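Local coordinates for secreted protein (Kutzneria albida DSM 43870, PDB 5M6Q), which is a microbial transglutaminase that probably joins protein glutamine side chains to amines, cross-linking proteins, at residues 127-132 with 160-165; 64-69 with 214-219. One frame throughout, in Å; residues are numbered along the deposited sequence.

In the fold
From the N terminus, after strand 13-17 and three helices, the chain reaches 64-69, whose short strand 66-67 is an outermost strand of the antiparallel sheet, directly before helix 70-84. Later it forms strand 122-131, and 28 residues after 127-132 the loop 160-165 returns to close contact 1. Strands 174-179, 184-188 and 196-200 follow before 214-219 pairs with 64-69, closing contact 2 over 145 residues; the smaller loop thus lies wholly within the larger. The two meet in the sheet, where strand 214-223 sits between 66-67 and 122-131. Probable hydrogen bonds, F127 O to T218 N at 2.8 Å and K129 O to V216 N at 2.9 Å, join them.

Contact 1: 127-132 with 160-165; sequences FSKRFY and STYRYR. With MES (2-(N-morpholino)-ethanesulfonic acid), chain D.
K129 starts with CG opposite the backbone N (chi1 176°), runs extended to CE and then bends at its last torsion (chi4 59°), which sets NZ against the hydroxyl of Y162. The contact ties the C-terminal end of strand 122-131, in the antiparallel sheet of this microbial transglutaminase, to the irregular loop between helix 141-146 and strand 174-179. K129 NZ donates to Y162 OH over 3.1 Å, and its CE carbon touches the ring as well, 3.4 Å from Y162 CE2. Y175 OH, outside the two segments, is the stronger polar partner of NZ.

F131 meets the same side of the Y162 ring as K129 does, but nearer CE1: F131 CD2 lies 3.6 Å from Y162 CE1, and the ring planes stand 73° apart in an oblique pairing. The opposite face of the phenol is covered from within its own loop by the backbone N of Y164, 3.3 Å above the plane of the Y162 ring and offset toward its rim. Water 1 carries the polar side of the contact onward. It accepts from Y162 OH and from Y132 N, the latter at 3.0 Å, and donates to R165 O at 2.9 Å. The tyrosine hydroxyl is therefore gripped twice, taking a proton from K129 and giving one to the water.

Farther out, Y132 and R165 lie side by side and point the same way, toward a MES sulfonate probably acquired from the crystallisation liquor. Its O2S sits in the plane of the Y132 ring, at the edge. The extended R165, whose NH1 also bonds W134 O, holds that sulfonate in a two-pronged grip, with NH1 2.7 Å from MES O2S and NH2 3.0 Å from MES O3S.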
loop_
_atom_site.group_PDB
_atom_site.type_symbol
_atom_site.label_atom_id
_atom_site.label_comp_id
_atom_site.label_asym_id
_atom_site.label_seq_id
_atom_site.Cartn_x
_atom_site.Cartn_y
_atom_site.Cartn_z
ATOM N N PHE A 127 2.695 0.289 -0.755
ATOM C CA PHE A 127 2.136 1.158 0.256
ATOM C C PHE A 127 2.460 0.533 1.592
ATOM O O PHE A 127 2.783 -0.644 1.661
ATOM C CB PHE A 127 0.630 1.356 0.057
ATOM C CG PHE A 127 -0.159 0.093 0.118
ATOM C CD1 PHE A 127 -0.637 -0.386 1.329
ATOM C CD2 PHE A 127 -0.452 -0.612 -1.040
ATOM C CE1 PHE A 127 -1.382 -1.562 1.389
ATOM C CE2 PHE A 127 -1.186 -1.791 -0.985
ATOM C CZ PHE A 127 -1.658 -2.255 0.231
ATOM N N SER A 128 2.380 1.327 2.651
ATOM C CA SER A 128 2.668 0.855 3.985
ATOM C C SER A 128 1.440 0.985 4.839
ATOM O O SER A 128 0.799 2.040 4.878
ATOM C CB SER A 128 3.809 1.645 4.617
ATOM O OG SER A 128 4.047 1.148 5.920
ATOM N N LYS A 129 1.127 -0.082 5.551
ATOM C CA LYS A 129 -0.043 -0.098 6.388
ATOM C C LYS A 129 0.356 -0.243 7.845
ATOM O O LYS A 129 1.166 -1.097 8.203
ATOM C CB LYS A 129 -0.984 -1.238 5.973
ATOM C CG LYS A 129 -2.195 -1.400 6.862
ATOM C CD LYS A 129 -2.883 -2.752 6.559
ATOM C CE LYS A 129 -4.024 -3.024 7.507
ATOM N NZ LYS A 129 -5.083 -1.954 7.459
ATOM N N ARG A 130 -0.229 0.600 8.681
ATOM C CA ARG A 130 -0.046 0.521 10.112
ATOM C C ARG A 130 -1.362 0.078 10.738
ATOM O O ARG A 130 -2.445 0.526 10.337
ATOM C CB ARG A 130 0.402 1.870 10.685
ATOM C CG ARG A 130 1.645 2.460 10.007
ATOM C CD ARG A 130 2.179 3.685 10.754
ATOM N NE ARG A 130 2.522 3.391 12.150
ATOM C CZ ARG A 130 2.972 4.290 13.024
ATOM N NH1 ARG A 130 3.162 5.553 12.653
ATOM N NH2 ARG A 130 3.240 3.929 14.272
ATOM N N PHE A 131 -1.271 -0.807 11.713
ATOM C CA PHE A 131 -2.464 -1.396 12.297
ATOM C C PHE A 131 -2.195 -1.917 13.705
ATOM O O PHE A 131 -1.081 -1.814 14.225
ATOM C CB PHE A 131 -2.998 -2.516 11.386
ATOM C CG PHE A 131 -2.033 -3.668 11.184
ATOM C CD1 PHE A 131 -0.976 -3.565 10.284
ATOM C CD2 PHE A 131 -2.212 -4.868 11.868
ATOM C CE1 PHE A 131 -0.109 -4.626 10.075
ATOM C CE2 PHE A 131 -1.338 -5.949 11.665
ATOM C CZ PHE A 131 -0.284 -5.825 10.770
ATOM N N TYR A 132 -3.237 -2.454 14.325
ATOM C CA TYR A 132 -3.176 -2.963 15.686
ATOM C C TYR A 132 -3.166 -4.491 15.645
ATOM O O TYR A 132 -3.921 -5.106 14.896
ATOM C CB TYR A 132 -4.368 -2.429 16.487
ATOM C CG TYR A 132 -4.422 -2.805 17.952
ATOM C CD1 TYR A 132 -3.350 -2.592 18.796
ATOM C CD2 TYR A 132 -5.576 -3.348 18.489
ATOM C CE1 TYR A 132 -3.427 -2.921 20.147
ATOM C CE2 TYR A 132 -5.670 -3.670 19.823
ATOM C CZ TYR A 132 -4.604 -3.457 20.648
ATOM O OH TYR A 132 -4.728 -3.804 21.973
ATOM N N SER A 160 -3.709 -12.934 6.824
ATOM C CA SER A 160 -5.015 -13.562 6.620
ATOM C C SER A 160 -5.943 -13.435 7.833
ATOM O O SER A 160 -7.154 -13.458 7.673
ATOM C CB SER A 160 -4.848 -15.031 6.245
ATOM O OG SER A 160 -4.212 -15.737 7.277
ATOM N N THR A 161 -5.385 -13.286 9.033
ATOM C CA THR A 161 -6.210 -13.132 10.236
ATOM C C THR A 161 -6.689 -11.707 10.462
ATOM O O THR A 161 -7.453 -11.453 11.400
ATOM C CB THR A 161 -5.464 -13.538 11.521
ATOM O OG1 THR A 161 -4.253 -12.780 11.622
ATOM C CG2 THR A 161 -5.164 -15.028 11.540
ATOM N N TYR A 162 -6.237 -10.775 9.624
ATOM C CA TYR A 162 -6.508 -9.367 9.865
ATOM C C TYR A 162 -7.980 -9.006 9.626
ATOM O O TYR A 162 -8.551 -9.361 8.603
ATOM C CB TYR A 162 -5.592 -8.501 8.998
ATOM C CG TYR A 162 -5.797 -7.045 9.259
ATOM C CD1 TYR A 162 -5.378 -6.470 10.459
ATOM C CD2 TYR A 162 -6.439 -6.244 8.331
ATOM C CE1 TYR A 162 -5.592 -5.136 10.723
ATOM C CE2 TYR A 162 -6.643 -4.915 8.574
ATOM C CZ TYR A 162 -6.211 -4.362 9.773
ATOM O OH TYR A 162 -6.417 -3.032 10.015
ATOM N N ARG A 163 -8.585 -8.297 10.575
ATOM C CA ARG A 163 -10.028 -7.993 10.533
ATOM C C ARG A 163 -10.359 -6.498 10.592
ATOM O O ARG A 163 -11.501 -6.135 10.865
ATOM C CB ARG A 163 -10.749 -8.673 11.702
ATOM C CG ARG A 163 -10.390 -10.117 11.940
ATOM C CD ARG A 163 -11.087 -10.648 13.197
ATOM N NE ARG A 163 -12.493 -10.245 13.262
ATOM C CZ ARG A 163 -13.042 -9.550 14.260
ATOM N NH1 ARG A 163 -12.307 -9.182 15.311
ATOM N NH2 ARG A 163 -14.333 -9.229 14.209
ATOM N N TYR A 164 -9.365 -5.640 10.381
ATOM C CA TYR A 164 -9.556 -4.187 10.456
ATOM C C TYR A 164 -10.067 -3.693 11.813
ATOM O O TYR A 164 -10.722 -2.650 11.889
ATOM C CB TYR A 164 -10.514 -3.712 9.362
ATOM C CG TYR A 164 -10.015 -3.991 7.968
ATOM C CD1 TYR A 164 -9.205 -3.082 7.301
ATOM C CD2 TYR A 164 -10.351 -5.169 7.320
ATOM C CE1 TYR A 164 -8.740 -3.341 6.031
ATOM C CE2 TYR A 164 -9.899 -5.439 6.052
ATOM C CZ TYR A 164 -9.096 -4.531 5.408
ATOM O OH TYR A 164 -8.652 -4.822 4.137
ATOM N N ARG A 165 -9.747 -4.422 12.875
ATOM C CA ARG A 165 -10.129 -4.014 14.219
ATOM C C ARG A 165 -9.192 -2.951 14.782
ATOM O O ARG A 165 -7.979 -3.126 14.755
ATOM C CB ARG A 165 -10.139 -5.210 15.173
ATOM C CG ARG A 165 -10.626 -4.822 16.575
ATOM C CD ARG A 165 -10.583 -5.972 17.597
ATOM N NE ARG A 165 -11.056 -5.499 18.894
ATOM C CZ ARG A 165 -10.329 -5.495 20.003
ATOM N NH1 ARG A 165 -9.096 -5.974 19.985
ATOM N NH2 ARG A 165 -10.842 -5.024 21.137
HETATM O O1 MES D . -7.870 -6.823 28.660
HETATM C C2 MES D . -9.033 -6.464 27.906
HETATM C C3 MES D . -9.161 -7.302 26.635
HETATM N N4 MES D . -7.862 -7.272 25.970
HETATM C C5 MES D . -6.645 -7.593 26.708
HETATM C C6 MES D . -6.646 -6.686 27.932
HETATM C C7 MES D . -7.816 -7.351 24.520
HETATM C C8 MES D . -6.961 -6.135 24.185
HETATM S S MES D . -7.888 -4.931 23.494
HETATM O O1S MES D . -7.461 -3.621 24.055
HETATM O O2S MES D . -7.649 -4.933 22.031
HETATM O O3S MES D . -9.333 -5.157 23.743
HETATM O O HOH W 1 -5.899 -2.296 12.942
#

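Contact 2: 64-69 with 214-219; sequences NLSFGS and EQVFTV
An antiparallel strand pairing at the margin of the transglutaminase sheet joins 64-69 to 214-219. F67 and F217 form a hydrogen-bonded pair: F217 N gives to F67 O at 2.7 Å, in the carbonyl plane, whereas F67 N reaches F217 O at 2.8 Å from 36° out of the F217 carbonyl plane. V219 N adds a bond to L65 O at 2.8 Å.

S66 and T218, a non-hydrogen-bonded pair, turn their side chains to the same face. T218 OG1, set beside its backbone N (chi1 -59°), donates to S66 OG over 2.9 Å, while L63 O is the stronger partner of that serine hydroxyl. A valine in place of T218 would probably leave S66 OG without this donor and put a methyl against it.

F67 and F217 occupy the other face, against helix 70-84: F67 touches T72 and V76, and F217 touches L70. F67 CE2 also meets V219 CG2 at 3.9 Å. Past F67 the direct backbone bonds give way to water 3, which donates to both G68 O and Q215 O. That same G68 O lies at the edge of the F217 ring and in its plane, 4.0 Å from F217 CE2.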
loop_
_atom_site.group_PDB
_atom_site.type_symbol
_atom_site.label_atom_id
_atom_site.label_comp_id
_atom_site.label_asym_id
_atom_site.label_seq_id
_atom_site.Cartn_x
_atom_site.Cartn_y
_atom_site.Cartn_z
ATOM N N ASN A 64 -2.222 -9.153 0.339
ATOM C CA ASN A 64 -1.654 -10.459 -0.026
ATOM C C ASN A 64 -0.145 -10.558 0.141
ATOM O O ASN A 64 0.383 -11.589 0.547
ATOM C CB ASN A 64 -1.967 -10.788 -1.500
ATOM C CG ASN A 64 -3.429 -10.673 -1.833
ATOM O OD1 ASN A 64 -3.805 -10.010 -2.803
ATOM N ND2 ASN A 64 -4.270 -11.337 -1.047
ATOM N N LEU A 65 0.537 -9.495 -0.263
ATOM C CA LEU A 65 1.991 -9.473 -0.339
ATOM C C LEU A 65 2.504 -8.399 0.596
ATOM O O LEU A 65 2.889 -7.313 0.150
ATOM C CB LEU A 65 2.469 -9.207 -1.772
ATOM C CG LEU A 65 2.124 -10.210 -2.881
ATOM C CD1 LEU A 65 2.736 -9.732 -4.195
ATOM C CD2 LEU A 65 2.571 -11.665 -2.557
ATOM N N SER A 66 2.499 -8.715 1.890
ATOM C CA SER A 66 2.881 -7.766 2.943
ATOM C C SER A 66 4.167 -8.209 3.617
ATOM O O SER A 66 4.332 -9.387 3.916
ATOM C CB SER A 66 1.776 -7.632 3.996
ATOM O OG SER A 66 0.618 -7.033 3.450
ATOM N N PHE A 67 5.046 -7.255 3.918
ATOM C CA PHE A 67 6.368 -7.591 4.446
ATOM C C PHE A 67 6.774 -6.698 5.627
ATOM O O PHE A 67 6.316 -5.565 5.743
ATOM C CB PHE A 67 7.402 -7.507 3.310
ATOM C CG PHE A 67 7.011 -8.298 2.104
ATOM C CD1 PHE A 67 7.215 -9.671 2.067
ATOM C CD2 PHE A 67 6.405 -7.694 1.022
ATOM C CE1 PHE A 67 6.842 -10.412 0.965
ATOM C CE2 PHE A 67 6.021 -8.437 -0.077
ATOM C CZ PHE A 67 6.241 -9.791 -0.108
ATOM N N GLY A 68 7.632 -7.229 6.501
ATOM C CA GLY A 68 8.086 -6.516 7.681
ATOM C C GLY A 68 9.003 -5.339 7.371
ATOM O O GLY A 68 9.113 -4.407 8.166
ATOM N N SER A 69 9.664 -5.356 6.222
ATOM C CA SER A 69 10.562 -4.247 5.904
ATOM C C SER A 69 10.375 -3.706 4.490
ATOM O O SER A 69 10.028 -4.438 3.565
ATOM C CB SER A 69 12.019 -4.667 6.114
ATOM O OG SER A 69 12.481 -5.445 5.030
ATOM N N GLU A 214 1.901 -2.366 14.777
ATOM C CA GLU A 214 2.376 -3.107 13.613
ATOM C C GLU A 214 2.455 -2.208 12.390
ATOM O O GLU A 214 1.634 -1.316 12.213
ATOM C CB GLU A 214 1.449 -4.295 13.286
ATOM C CG GLU A 214 1.342 -5.352 14.377
ATOM C CD GLU A 214 2.643 -6.130 14.627
ATOM O OE1 GLU A 214 3.584 -6.090 13.781
ATOM O OE2 GLU A 214 2.715 -6.794 15.691
ATOM N N GLN A 215 3.448 -2.468 11.551
ATOM C CA GLN A 215 3.583 -1.793 10.276
ATOM C C GLN A 215 4.108 -2.794 9.266
ATOM O O GLN A 215 5.050 -3.529 9.555
ATOM C CB GLN A 215 4.520 -0.585 10.383
ATOM C CG GLN A 215 4.684 0.160 9.063
ATOM C CD GLN A 215 5.350 1.516 9.242
ATOM O OE1 GLN A 215 5.588 1.949 10.361
ATOM N NE2 GLN A 215 5.644 2.192 8.139
ATOM N N VAL A 216 3.478 -2.837 8.095
ATOM C CA VAL A 216 3.919 -3.686 6.994
ATOM C C VAL A 216 4.130 -2.852 5.736
ATOM O O VAL A 216 3.588 -1.768 5.597
ATOM C CB VAL A 216 2.906 -4.825 6.691
ATOM C CG1 VAL A 216 2.784 -5.779 7.876
ATOM C CG2 VAL A 216 1.555 -4.249 6.316
ATOM N N PHE A 217 4.925 -3.389 4.819
ATOM C CA PHE A 217 5.131 -2.782 3.532
ATOM C C PHE A 217 4.615 -3.769 2.502
ATOM O O PHE A 217 5.050 -4.920 2.451
ATOM C CB PHE A 217 6.606 -2.446 3.324
ATOM C CG PHE A 217 7.120 -1.446 4.309
ATOM C CD1 PHE A 217 7.063 -0.091 4.024
ATOM C CD2 PHE A 217 7.596 -1.852 5.539
ATOM C CE1 PHE A 217 7.513 0.829 4.936
ATOM C CE2 PHE A 217 8.046 -0.934 6.454
ATOM C CZ PHE A 217 8.002 0.402 6.155
ATOM N N THR A 218 3.695 -3.294 1.681
ATOM C CA THR A 218 2.846 -4.164 0.890
ATOM C C THR A 218 3.015 -3.860 -0.571
ATOM O O THR A 218 3.093 -2.702 -0.976
ATOM C CB THR A 218 1.364 -4.003 1.301
ATOM O OG1 THR A 218 1.237 -4.325 2.689
ATOM C CG2 THR A 218 0.448 -4.912 0.472
ATOM N N VAL A 219 3.101 -4.917 -1.358
ATOM C CA VAL A 219 3.245 -4.795 -2.792
ATOM C C VAL A 219 1.934 -5.190 -3.422
ATOM O O VAL A 219 1.363 -6.220 -3.067
ATOM C CB VAL A 219 4.396 -5.675 -3.310
ATOM C CG1 VAL A 219 4.586 -5.460 -4.805
ATOM C CG2 VAL A 219 5.667 -5.392 -2.548
HETATM O O HOH W 2 -0.764 -7.210 -1.478
HETATM O O HOH W 3 7.842 -2.962 9.988
#